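Local atomic coordinates of imelysin (Bacteroides ovatus ATCC 8483, PDB entry 3OYV), a protein that belongs to the imelysin family and is probably an outer-membrane, metal-binding protein involved in bacterial iron uptake, though named a peptidase. Residues Gly95-Leu100 and Leu110-Ser115; Tyr117-Arg122 and Phe182-Pro187. All blocks are in the same frame, centred on the assembly; numbering follows the deposited sequence. Where two conformers were deposited one is given.

Interaction 1. Residues Gly95-Leu100 and Leu110-Ser115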
ATOM      1  N   GLY A  95      -8.769  -4.216  12.917  1.00 13.68           N
ATOM      2  CA  GLY A  95     -10.064  -4.352  13.555  1.00 13.91           C
ATOM      3  C   GLY A  95     -10.942  -5.479  13.064  1.00 14.39           C
ATOM      4  O   GLY A  95     -11.650  -6.117  13.859  1.00 14.16           O
ATOM      5  N   ASP A  96     -10.958  -5.727  11.764  1.00 13.60           N
ATOM      6  CA  ASP A  96     -11.810  -6.808  11.253  1.00 14.54           C
ATOM      7  C   ASP A  96     -11.374  -8.172  11.788  1.00 14.08           C
ATOM      8  O   ASP A  96     -12.200  -8.915  12.335  1.00 14.78           O
ATOM      9  CB  ASP A  96     -11.937  -6.779   9.732  1.00 14.15           C
ATOM     10  CG  ASP A  96     -12.783  -5.636   9.238  1.00 20.64           C
ATOM     11  OD1 ASP A  96     -13.544  -5.046  10.036  1.00 22.89           O
ATOM     12  OD2 ASP A  96     -12.709  -5.350   8.014  1.00 24.14           O
ATOM     13  N   PRO A  97     -10.088  -8.526  11.642  1.00 12.62           N
ATOM     14  CA  PRO A  97      -9.679  -9.789  12.269  1.00 12.97           C
ATOM     15  C   PRO A  97      -9.932  -9.825  13.785  1.00 12.05           C
ATOM     16  O   PRO A  97     -10.363 -10.851  14.326  1.00 12.40           O
ATOM     17  CB  PRO A  97      -8.195  -9.907  11.886  1.00 13.58           C
ATOM     18  CG  PRO A  97      -8.066  -9.083  10.675  1.00 14.86           C
ATOM     19  CD  PRO A  97      -9.009  -7.951  10.814  1.00 14.24           C
ATOM     20  N   TYR A  98      -9.647  -8.730  14.473  1.00 11.89           N
ATOM     21  CA  TYR A  98      -9.872  -8.687  15.915  1.00 11.66           C
ATOM     22  C   TYR A  98     -11.335  -8.942  16.276  1.00 10.83           C
ATOM     23  O   TYR A  98     -11.624  -9.788  17.128  1.00 12.50           O
ATOM     24  CB  TYR A  98      -9.399  -7.312  16.473  1.00 13.00           C
ATOM     25  CG  TYR A  98      -9.628  -7.212  17.957  1.00 12.37           C
ATOM     26  CD1 TYR A  98      -8.719  -7.777  18.863  1.00 12.10           C
ATOM     27  CD2 TYR A  98     -10.786  -6.587  18.481  1.00 11.92           C
ATOM     28  CE1 TYR A  98      -8.951  -7.757  20.241  1.00 13.86           C
ATOM     29  CE2 TYR A  98     -11.016  -6.564  19.856  1.00 14.27           C
ATOM     30  CZ  TYR A  98     -10.102  -7.131  20.721  1.00 13.97           C
ATOM     31  OH  TYR A  98     -10.318  -7.104  22.083  1.00 18.74           O
ATOM     32  N   ASN A  99     -12.258  -8.262  15.617  1.00 12.64           N
ATOM     33  CA  ASN A  99     -13.672  -8.435  15.979  1.00 12.13           C
ATOM     34  C   ASN A  99     -14.176  -9.834  15.609  1.00 13.08           C
ATOM     35  O   ASN A  99     -14.922 -10.451  16.375  1.00 14.15           O
ATOM     36  CB  ASN A  99     -14.522  -7.358  15.341  1.00 13.32           C
ATOM     37  CG  ASN A  99     -14.282  -6.019  15.965  1.00 15.33           C
ATOM     38  OD1 ASN A  99     -13.970  -5.921  17.148  1.00 18.80           O
ATOM     39  ND2 ASN A  99     -14.400  -4.976  15.163  1.00 20.33           N
ATOM     40  N   LEU A 100     -13.764 -10.359  14.451  1.00 12.48           N
ATOM     41  CA  LEU A 100     -14.084 -11.763  14.136  1.00 11.89           C
ATOM     42  C   LEU A 100     -13.591 -12.709  15.248  1.00 11.67           C
ATOM     43  O   LEU A 100     -14.326 -13.606  15.700  1.00 12.86           O
ATOM     44  CB  LEU A 100     -13.431 -12.178  12.809  1.00 12.54           C
ATOM     45  CG  LEU A 100     -14.060 -11.680  11.531  1.00 14.58           C
ATOM     46  CD1 LEU A 100     -13.124 -11.844  10.314  1.00 14.61           C
ATOM     47  CD2 LEU A 100     -15.441 -12.344  11.292  1.00 17.25           C
ATOM     48  N   LEU A 110      -8.088 -15.478  11.427  1.00 11.00           N
ATOM     49  CA  LEU A 110      -6.726 -15.768  11.042  1.00 12.38           C
ATOM     50  C   LEU A 110      -6.520 -15.580   9.536  1.00 13.42           C
ATOM     51  O   LEU A 110      -5.495 -15.029   9.090  1.00 15.59           O
ATOM     52  CB  LEU A 110      -6.304 -17.186  11.462  1.00 12.96           C
ATOM     53  CG  LEU A 110      -5.521 -17.272  12.795  1.00 18.77           C
ATOM     54  CD1 LEU A 110      -6.256 -16.726  13.988  1.00 16.60           C
ATOM     55  CD2 LEU A 110      -5.053 -18.715  13.065  1.00 21.78           C
ATOM     56  N   TYR A 111      -7.486 -16.027   8.749  1.00 13.62           N
ATOM     57  CA  TYR A 111      -7.369 -15.971   7.289  1.00 12.82           C
ATOM     58  C   TYR A 111      -7.779 -14.637   6.696  1.00 14.38           C
ATOM     59  O   TYR A 111      -7.614 -14.425   5.491  1.00 15.64           O
ATOM     60  CB  TYR A 111      -8.102 -17.157   6.645  1.00 14.65           C
ATOM     61  CG  TYR A 111      -7.383 -18.455   6.925  1.00 15.48           C
ATOM     62  CD1 TYR A 111      -6.324 -18.853   6.137  1.00 16.16           C
ATOM     63  CD2 TYR A 111      -7.739 -19.273   7.989  1.00 16.51           C
ATOM     64  CE1 TYR A 111      -5.630 -20.027   6.409  1.00 16.97           C
ATOM     65  CE2 TYR A 111      -7.058 -20.450   8.275  1.00 18.69           C
ATOM     66  CZ  TYR A 111      -6.003 -20.825   7.480  1.00 19.50           C
ATOM     67  OH  TYR A 111      -5.307 -21.974   7.740  1.00 22.94           O
ATOM     68  N   ALA A 112      -8.251 -13.716   7.543  1.00 12.46           N
ATOM     69  CA  ALA A 112      -8.620 -12.367   7.115  1.00 12.35           C
ATOM     70  C   ALA A 112      -7.458 -11.367   7.155  1.00 11.41           C
ATOM     71  O   ALA A 112      -7.626 -10.245   6.713  1.00 12.60           O
ATOM     72  CB  ALA A 112      -9.779 -11.836   7.988  1.00 12.55           C
ATOM     73  N   VAL A 113      -6.343 -11.754   7.777  1.00 11.44           N
ATOM     74  CA  VAL A 113      -5.239 -10.819   8.032  1.00 11.86           C
ATOM     75  C   VAL A 113      -4.453 -10.482   6.747  1.00 10.38           C
ATOM     76  O   VAL A 113      -3.732 -11.327   6.198  1.00 11.89           O
ATOM     77  CB  VAL A 113      -4.297 -11.383   9.103  1.00 12.33           C
ATOM     78  CG1 VAL A 113      -3.057 -10.474   9.322  1.00 12.57           C
ATOM     79  CG2 VAL A 113      -5.053 -11.550  10.457  1.00 13.27           C
ATOM     80  N   GLU A 114      -4.542  -9.229   6.309  1.00  9.81           N
ATOM     81  CA  GLU A 114      -3.814  -8.759   5.142  0.60 10.46           C
ATOM     82  C   GLU A 114      -2.305  -8.863   5.361  1.00 10.24           C
ATOM     83  O   GLU A 114      -1.778  -8.369   6.351  1.00 10.80           O
ATOM     84  CB  GLU A 114      -4.193  -7.298   4.856  0.60 11.33           C
ATOM     85  CG  GLU A 114      -3.283  -6.587   3.834  0.60 13.21           C
ATOM     86  CD  GLU A 114      -3.486  -5.075   3.797  0.60 13.15           C
ATOM     87  OE1 GLU A 114      -4.650  -4.636   3.811  0.60 17.92           O
ATOM     88  OE2 GLU A 114      -2.477  -4.316   3.739  0.60 11.11           O
ATOM     89  N   SER A 115      -1.612  -9.504   4.432  1.00  9.69           N
ATOM     90  CA  SER A 115      -0.158  -9.730   4.440  1.00 10.36           C
ATOM     91  C   SER A 115       0.284 -10.845   5.410  1.00 10.64           C
ATOM     92  O   SER A 115       1.472 -10.966   5.741  1.00 10.86           O
ATOM     93  CB  SER A 115       0.660  -8.460   4.656  1.00 10.51           C
ATOM     94  OG  SER A 115       0.535  -7.573   3.567  1.00 12.16           O
TER
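Pro97 meets Ala112 and Val113 where helix 71-102 nears its end and the chain, after the short helix 106-111, comes back alongside it. The contact is a worked example of how a proline ring can serve as an apolar surface on a helix. Two neighbouring ring atoms do the work: Pro97 CB lies 3.8 Å from Val113 CG2, and Pro97 CG lies 4.2 Å from Ala112 CB. Between the proline ring and the valine the side chains cross at about a right angle, and the one methyl CG2 touches both CB and CG of the ring. The valine torsion selects this methyl: CG1 stands anti to the backbone N (chi1 176°), which leaves CG2 beside the N and turned to the proline. Ala112 sits where the two segments come closest, its CA 5.9 Å from that of Pro97. One turn along the helix, Leu100 adds a lesser touch, its CD1 reaching Ala112 CB at 4.1 Å; the alanine methyl thus meets both Pro97 and Leu100 on one side of the helix. Having no N-H, Pro97 breaks the backbone bonding to the preceding turn and the helix kinks there, although Leu100 N still reaches Asp96 O at 3.0 Å. The side chains that meet are all apolar. Two backbone carbonyls of 110-115 find partners elsewhere: Ala112 O accepts from Trp305 NE1, and Leu110 O from Arg183 NE. Further along the chain, Glu114 and Ser115 pack on helix 343-351, whereas Tyr98 of helix 71-102 turns to helix 189-214.

Interaction 2. Residues Tyr117-Arg122 and Phe182-Pro187; sequences YSWHSR and FRNHIP
Ser121, in the first turn of helix 121-137, presses against Phe182, which opens a 3-10 turn in the connection between helices 158-177 and 189-214. In this mainly helical imelysin fold, the contact joins the start of one helix to the turn between two others. In the conformer described, one of two modelled, Ser121 OG comes in at the edge of the Phe182 ring and in its plane, 3.2 Å from Phe182 CB and 3.5 Å from Phe182 CD2. Its torsion (chi1 65°) sets OG between the backbone N and the carbonyl carbon, on the side of the phenylalanine. Phe182 CB points to the helix start, but the ring swings off to pack on Ile94 and Val113. Arg122 flanks the same residue with its aliphatic part, CG lying 4.2 Å from Phe182 CB. A bend at chi3 then carries the guanidinium away to Gln176 O and Gln180 OE1, with its plane at 52° to the phenyl ring. Nearer the surface, Trp119 CZ2 comes within 4.0 Å of Asn184 ND2, the ring and amide planes 79° apart, a van der Waals contact. Water completes the junction, accepting hydrogen bonds from two backbone amides, Phe182 N at 3.1 Å and Arg122 N at 3.3 Å, while its bond to Trp119 O, at 3.4 Å, is weak.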
ATOM      1  N   TYR A 117       0.484 -14.042   4.672  1.00  9.99           N
ATOM      2  CA  TYR A 117       1.164 -15.138   4.033  1.00 10.04           C
ATOM      3  C   TYR A 117       2.658 -15.026   4.271  1.00 10.64           C
ATOM      4  O   TYR A 117       3.354 -16.029   4.398  1.00 10.66           O
ATOM      5  CB  TYR A 117       0.950 -15.180   2.532  1.00 10.63           C
ATOM      6  CG  TYR A 117      -0.447 -15.201   1.997  1.00  9.84           C
ATOM      7  CD1 TYR A 117      -1.449 -15.981   2.564  1.00 11.02           C
ATOM      8  CD2 TYR A 117      -0.784 -14.445   0.902  1.00 10.41           C
ATOM      9  CE1 TYR A 117      -2.712 -16.004   2.016  1.00 11.47           C
ATOM     10  CE2 TYR A 117      -2.037 -14.486   0.326  1.00 11.44           C
ATOM     11  CZ  TYR A 117      -3.012 -15.257   0.903  1.00 11.43           C
ATOM     12  OH  TYR A 117      -4.266 -15.256   0.325  1.00 12.62           O
ATOM     13  N   SER A 118       3.148 -13.781   4.312  1.00 10.78           N
ATOM     14  CA  SER A 118       4.563 -13.481   4.489  1.00 11.11           C
ATOM     15  C   SER A 118       4.897 -13.043   5.926  1.00 11.08           C
ATOM     16  O   SER A 118       5.999 -12.572   6.205  1.00 11.76           O
ATOM     17  CB  SER A 118       4.969 -12.388   3.492  1.00 11.00           C
ATOM     18  OG  SER A 118       4.148 -11.277   3.635  1.00 11.23           O
ATOM     19  N   TRP A 119       3.919 -13.150   6.830  1.00 11.06           N
ATOM     20  CA  TRP A 119       4.028 -12.648   8.225  1.00 11.36           C
ATOM     21  C   TRP A 119       4.467 -11.182   8.247  1.00 11.93           C
ATOM     22  O   TRP A 119       5.272 -10.740   9.076  1.00 13.51           O
ATOM     23  CB  TRP A 119       4.974 -13.516   9.055  1.00 12.83           C
ATOM     24  CG  TRP A 119       4.429 -14.825   9.508  1.00 13.20           C
ATOM     25  CD1 TRP A 119       3.341 -15.472   9.036  1.00 14.35           C
ATOM     26  CD2 TRP A 119       4.970 -15.649  10.535  1.00 12.98           C
ATOM     27  NE1 TRP A 119       3.162 -16.649   9.696  1.00 15.10           N
ATOM     28  CE2 TRP A 119       4.145 -16.777  10.636  1.00 12.16           C
ATOM     29  CE3 TRP A 119       6.063 -15.522  11.411  1.00 16.55           C
ATOM     30  CZ2 TRP A 119       4.394 -17.815  11.566  1.00 15.06           C
ATOM     31  CZ3 TRP A 119       6.293 -16.543  12.360  1.00 18.16           C
ATOM     32  CH2 TRP A 119       5.456 -17.668  12.423  1.00 18.88           C
ATOM     33  N   HIS A 120       3.945 -10.436   7.297  1.00 11.46           N
ATOM     34  CA  HIS A 120       4.366  -9.060   7.029  1.00 11.00           C
ATOM     35  C   HIS A 120       3.344  -8.012   7.487  1.00 10.18           C
ATOM     36  O   HIS A 120       3.532  -6.814   7.277  1.00 10.87           O
ATOM     37  CB  HIS A 120       4.669  -9.005   5.510  1.00 11.54           C
ATOM     38  CG  HIS A 120       4.974  -7.651   4.974  1.00 11.65           C
ATOM     39  ND1 HIS A 120       6.135  -6.975   5.285  1.00 11.85           N
ATOM     40  CD2 HIS A 120       4.298  -6.874   4.106  1.00 14.00           C
ATOM     41  CE1 HIS A 120       6.128  -5.805   4.663  1.00 12.41           C
ATOM     42  NE2 HIS A 120       5.032  -5.733   3.919  1.00 13.27           N
ATOM     43  N   SER A 121       2.231  -8.429   8.087  1.00 10.57           N
ATOM     44  CA  SER A 121       1.150  -7.478   8.411  0.60 10.11           C
ATOM     45  C   SER A 121       1.630  -6.320   9.291  1.00  9.63           C
ATOM     46  O   SER A 121       1.298  -5.182   9.024  1.00 10.80           O
ATOM     47  CB  SER A 121      -0.075  -8.173   9.061  0.60  9.32           C
ATOM     48  OG  SER A 121       0.211  -8.740  10.306  0.60  9.70           O
ATOM     49  N   ARG A 122       2.367  -6.615  10.365  1.00 10.60           N
ATOM     50  CA  ARG A 122       2.849  -5.534  11.222  1.00 10.16           C
ATOM     51  C   ARG A 122       3.616  -4.481  10.420  1.00  9.56           C
ATOM     52  O   ARG A 122       3.387  -3.298  10.554  1.00 11.56           O
ATOM     53  CB  ARG A 122       3.740  -6.071  12.346  1.00 10.41           C
ATOM     54  CG  ARG A 122       2.969  -6.768  13.458  1.00 12.53           C
ATOM     55  CD  ARG A 122       3.846  -7.650  14.339  1.00 12.33           C
ATOM     56  NE  ARG A 122       4.923  -6.879  14.974  1.00 13.16           N
ATOM     57  CZ  ARG A 122       6.167  -6.762  14.526  1.00 15.90           C
ATOM     58  NH1 ARG A 122       6.589  -7.405  13.452  1.00 15.13           N
ATOM     59  NH2 ARG A 122       7.035  -5.972  15.180  1.00 16.52           N
ATOM     60  N   PHE A 182       1.287 -10.785  13.789  1.00 11.44           N
ATOM     61  CA  PHE A 182      -0.044 -10.349  14.210  1.00 11.73           C
ATOM     62  C   PHE A 182      -1.045 -11.487  14.054  1.00 12.16           C
ATOM     63  O   PHE A 182      -1.899 -11.680  14.915  1.00 12.06           O
ATOM     64  CB  PHE A 182      -0.470  -9.093  13.414  1.00 11.58           C
ATOM     65  CG  PHE A 182      -1.915  -8.733  13.515  1.00 10.92           C
ATOM     66  CD1 PHE A 182      -2.575  -8.638  14.735  1.00 12.70           C
ATOM     67  CD2 PHE A 182      -2.618  -8.410  12.353  1.00 10.16           C
ATOM     68  CE1 PHE A 182      -3.912  -8.279  14.761  1.00 11.69           C
ATOM     69  CE2 PHE A 182      -3.939  -8.055  12.379  1.00 12.31           C
ATOM     70  CZ  PHE A 182      -4.605  -7.993  13.592  1.00 12.33           C
ATOM     71  N   ARG A 183      -0.971 -12.249  12.971  1.00 11.77           N
ATOM     72  CA  ARG A 183      -1.967 -13.289  12.750  0.60 12.70           C
ATOM     73  C   ARG A 183      -2.053 -14.307  13.889  1.00 13.37           C
ATOM     74  O   ARG A 183      -3.113 -14.892  14.087  1.00 13.87           O
ATOM     75  CB  ARG A 183      -1.715 -13.990  11.417  0.60 14.17           C
ATOM     76  CG  ARG A 183      -2.711 -15.089  11.112  0.60 17.58           C
ATOM     77  CD  ARG A 183      -2.270 -15.835   9.934  0.60 18.46           C
ATOM     78  NE  ARG A 183      -3.193 -16.867   9.486  0.60 16.31           N
ATOM     79  CZ  ARG A 183      -3.032 -18.182   9.670  0.60 17.46           C
ATOM     80  NH1 ARG A 183      -2.040 -18.673  10.385  0.60 16.75           N
ATOM     81  NH2 ARG A 183      -3.920 -19.025   9.159  0.60 17.83           N
ATOM     82  N   ASN A 184      -0.965 -14.504  14.630  1.00 12.60           N
ATOM     83  CA  ASN A 184      -0.965 -15.448  15.768  1.00 14.03           C
ATOM     84  C   ASN A 184      -1.231 -14.786  17.109  1.00 13.13           C
ATOM     85  O   ASN A 184      -1.198 -15.459  18.150  1.00 15.31           O
ATOM     86  CB  ASN A 184       0.358 -16.228  15.866  1.00 16.08           C
ATOM     87  CG  ASN A 184       0.544 -17.224  14.742  1.00 17.81           C
ATOM     88  OD1 ASN A 184      -0.386 -17.518  14.034  1.00 18.50           O
ATOM     89  ND2 ASN A 184       1.773 -17.735  14.576  1.00 20.41           N
ATOM     90  N   HIS A 185      -1.467 -13.478  17.090  1.00 12.74           N
ATOM     91  CA  HIS A 185      -1.689 -12.682  18.306  1.00 12.99           C
ATOM     92  C   HIS A 185      -2.843 -11.697  18.167  1.00 12.34           C
ATOM     93  O   HIS A 185      -2.823 -10.605  18.739  1.00 13.05           O
ATOM     94  CB  HIS A 185      -0.393 -11.947  18.655  1.00 13.41           C
ATOM     95  CG  HIS A 185       0.727 -12.869  18.929  1.00 14.04           C
ATOM     96  ND1 HIS A 185       1.656 -13.243  17.988  1.00 16.71           N
ATOM     97  CD2 HIS A 185       1.037 -13.541  20.057  1.00 15.43           C
ATOM     98  CE1 HIS A 185       2.488 -14.116  18.525  1.00 17.39           C
ATOM     99  NE2 HIS A 185       2.139 -14.308  19.780  1.00 21.44           N
ATOM    100  N   ILE A 186      -3.868 -12.096  17.429  1.00 12.15           N
ATOM    101  CA  ILE A 186      -4.971 -11.218  17.160  1.00 12.75           C
ATOM    102  C   ILE A 186      -5.650 -10.712  18.457  1.00 12.77           C
ATOM    103  O   ILE A 186      -5.801  -9.515  18.585  1.00 14.00           O
ATOM    104  CB  ILE A 186      -5.977 -11.842  16.197  1.00 12.59           C
ATOM    105  CG1 ILE A 186      -5.351 -12.045  14.804  1.00 12.00           C
ATOM    106  CG2 ILE A 186      -7.258 -11.036  16.135  1.00 14.16           C
ATOM    107  CD1 ILE A 186      -6.202 -12.872  13.842  1.00 13.64           C
ATOM    108  N   PRO A 187      -5.936 -11.572  19.463  1.00 13.12           N
ATOM    109  CA  PRO A 187      -6.671 -11.044  20.625  1.00 13.55           C
ATOM    110  C   PRO A 187      -5.796 -10.302  21.625  1.00 15.35           C
ATOM    111  O   PRO A 187      -6.289  -9.918  22.669  1.00 17.42           O
ATOM    112  CB  PRO A 187      -7.307 -12.300  21.216  1.00 14.79           C
ATOM    113  CG  PRO A 187      -6.348 -13.407  20.836  1.00 13.31           C
ATOM    114  CD  PRO A 187      -5.932 -13.037  19.426  1.00 13.09           C
TER
HETATM  115  O   HOH W   1       2.965  -9.652  11.390  1.00 11.69           O

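How the interactions relate
The two contacts are about 9 Å apart, centre to centre, and lie in series along the chain. Both are partly buried, yet their makeup differs: interaction 1 rests on apolar side chains and fastens a returning loop to helix 71-102, whereas interaction 2 mixes aromatic, hydroxyl and amide groups around a bridging water, and reaches the surface at Asn184. Buried Val113 and Phe182, one from each contact, touch, so the two contacts abut through apolar side chains. Helix 71-102 takes part in both neighbourhoods, since Ile186 packs on Pro97. A probable bond runs from His120 N to Ser115 O at 3.0 Å. Arg183 forms a cation-pi pair with Tyr111, tying the 3-10 turn to helix 106-111.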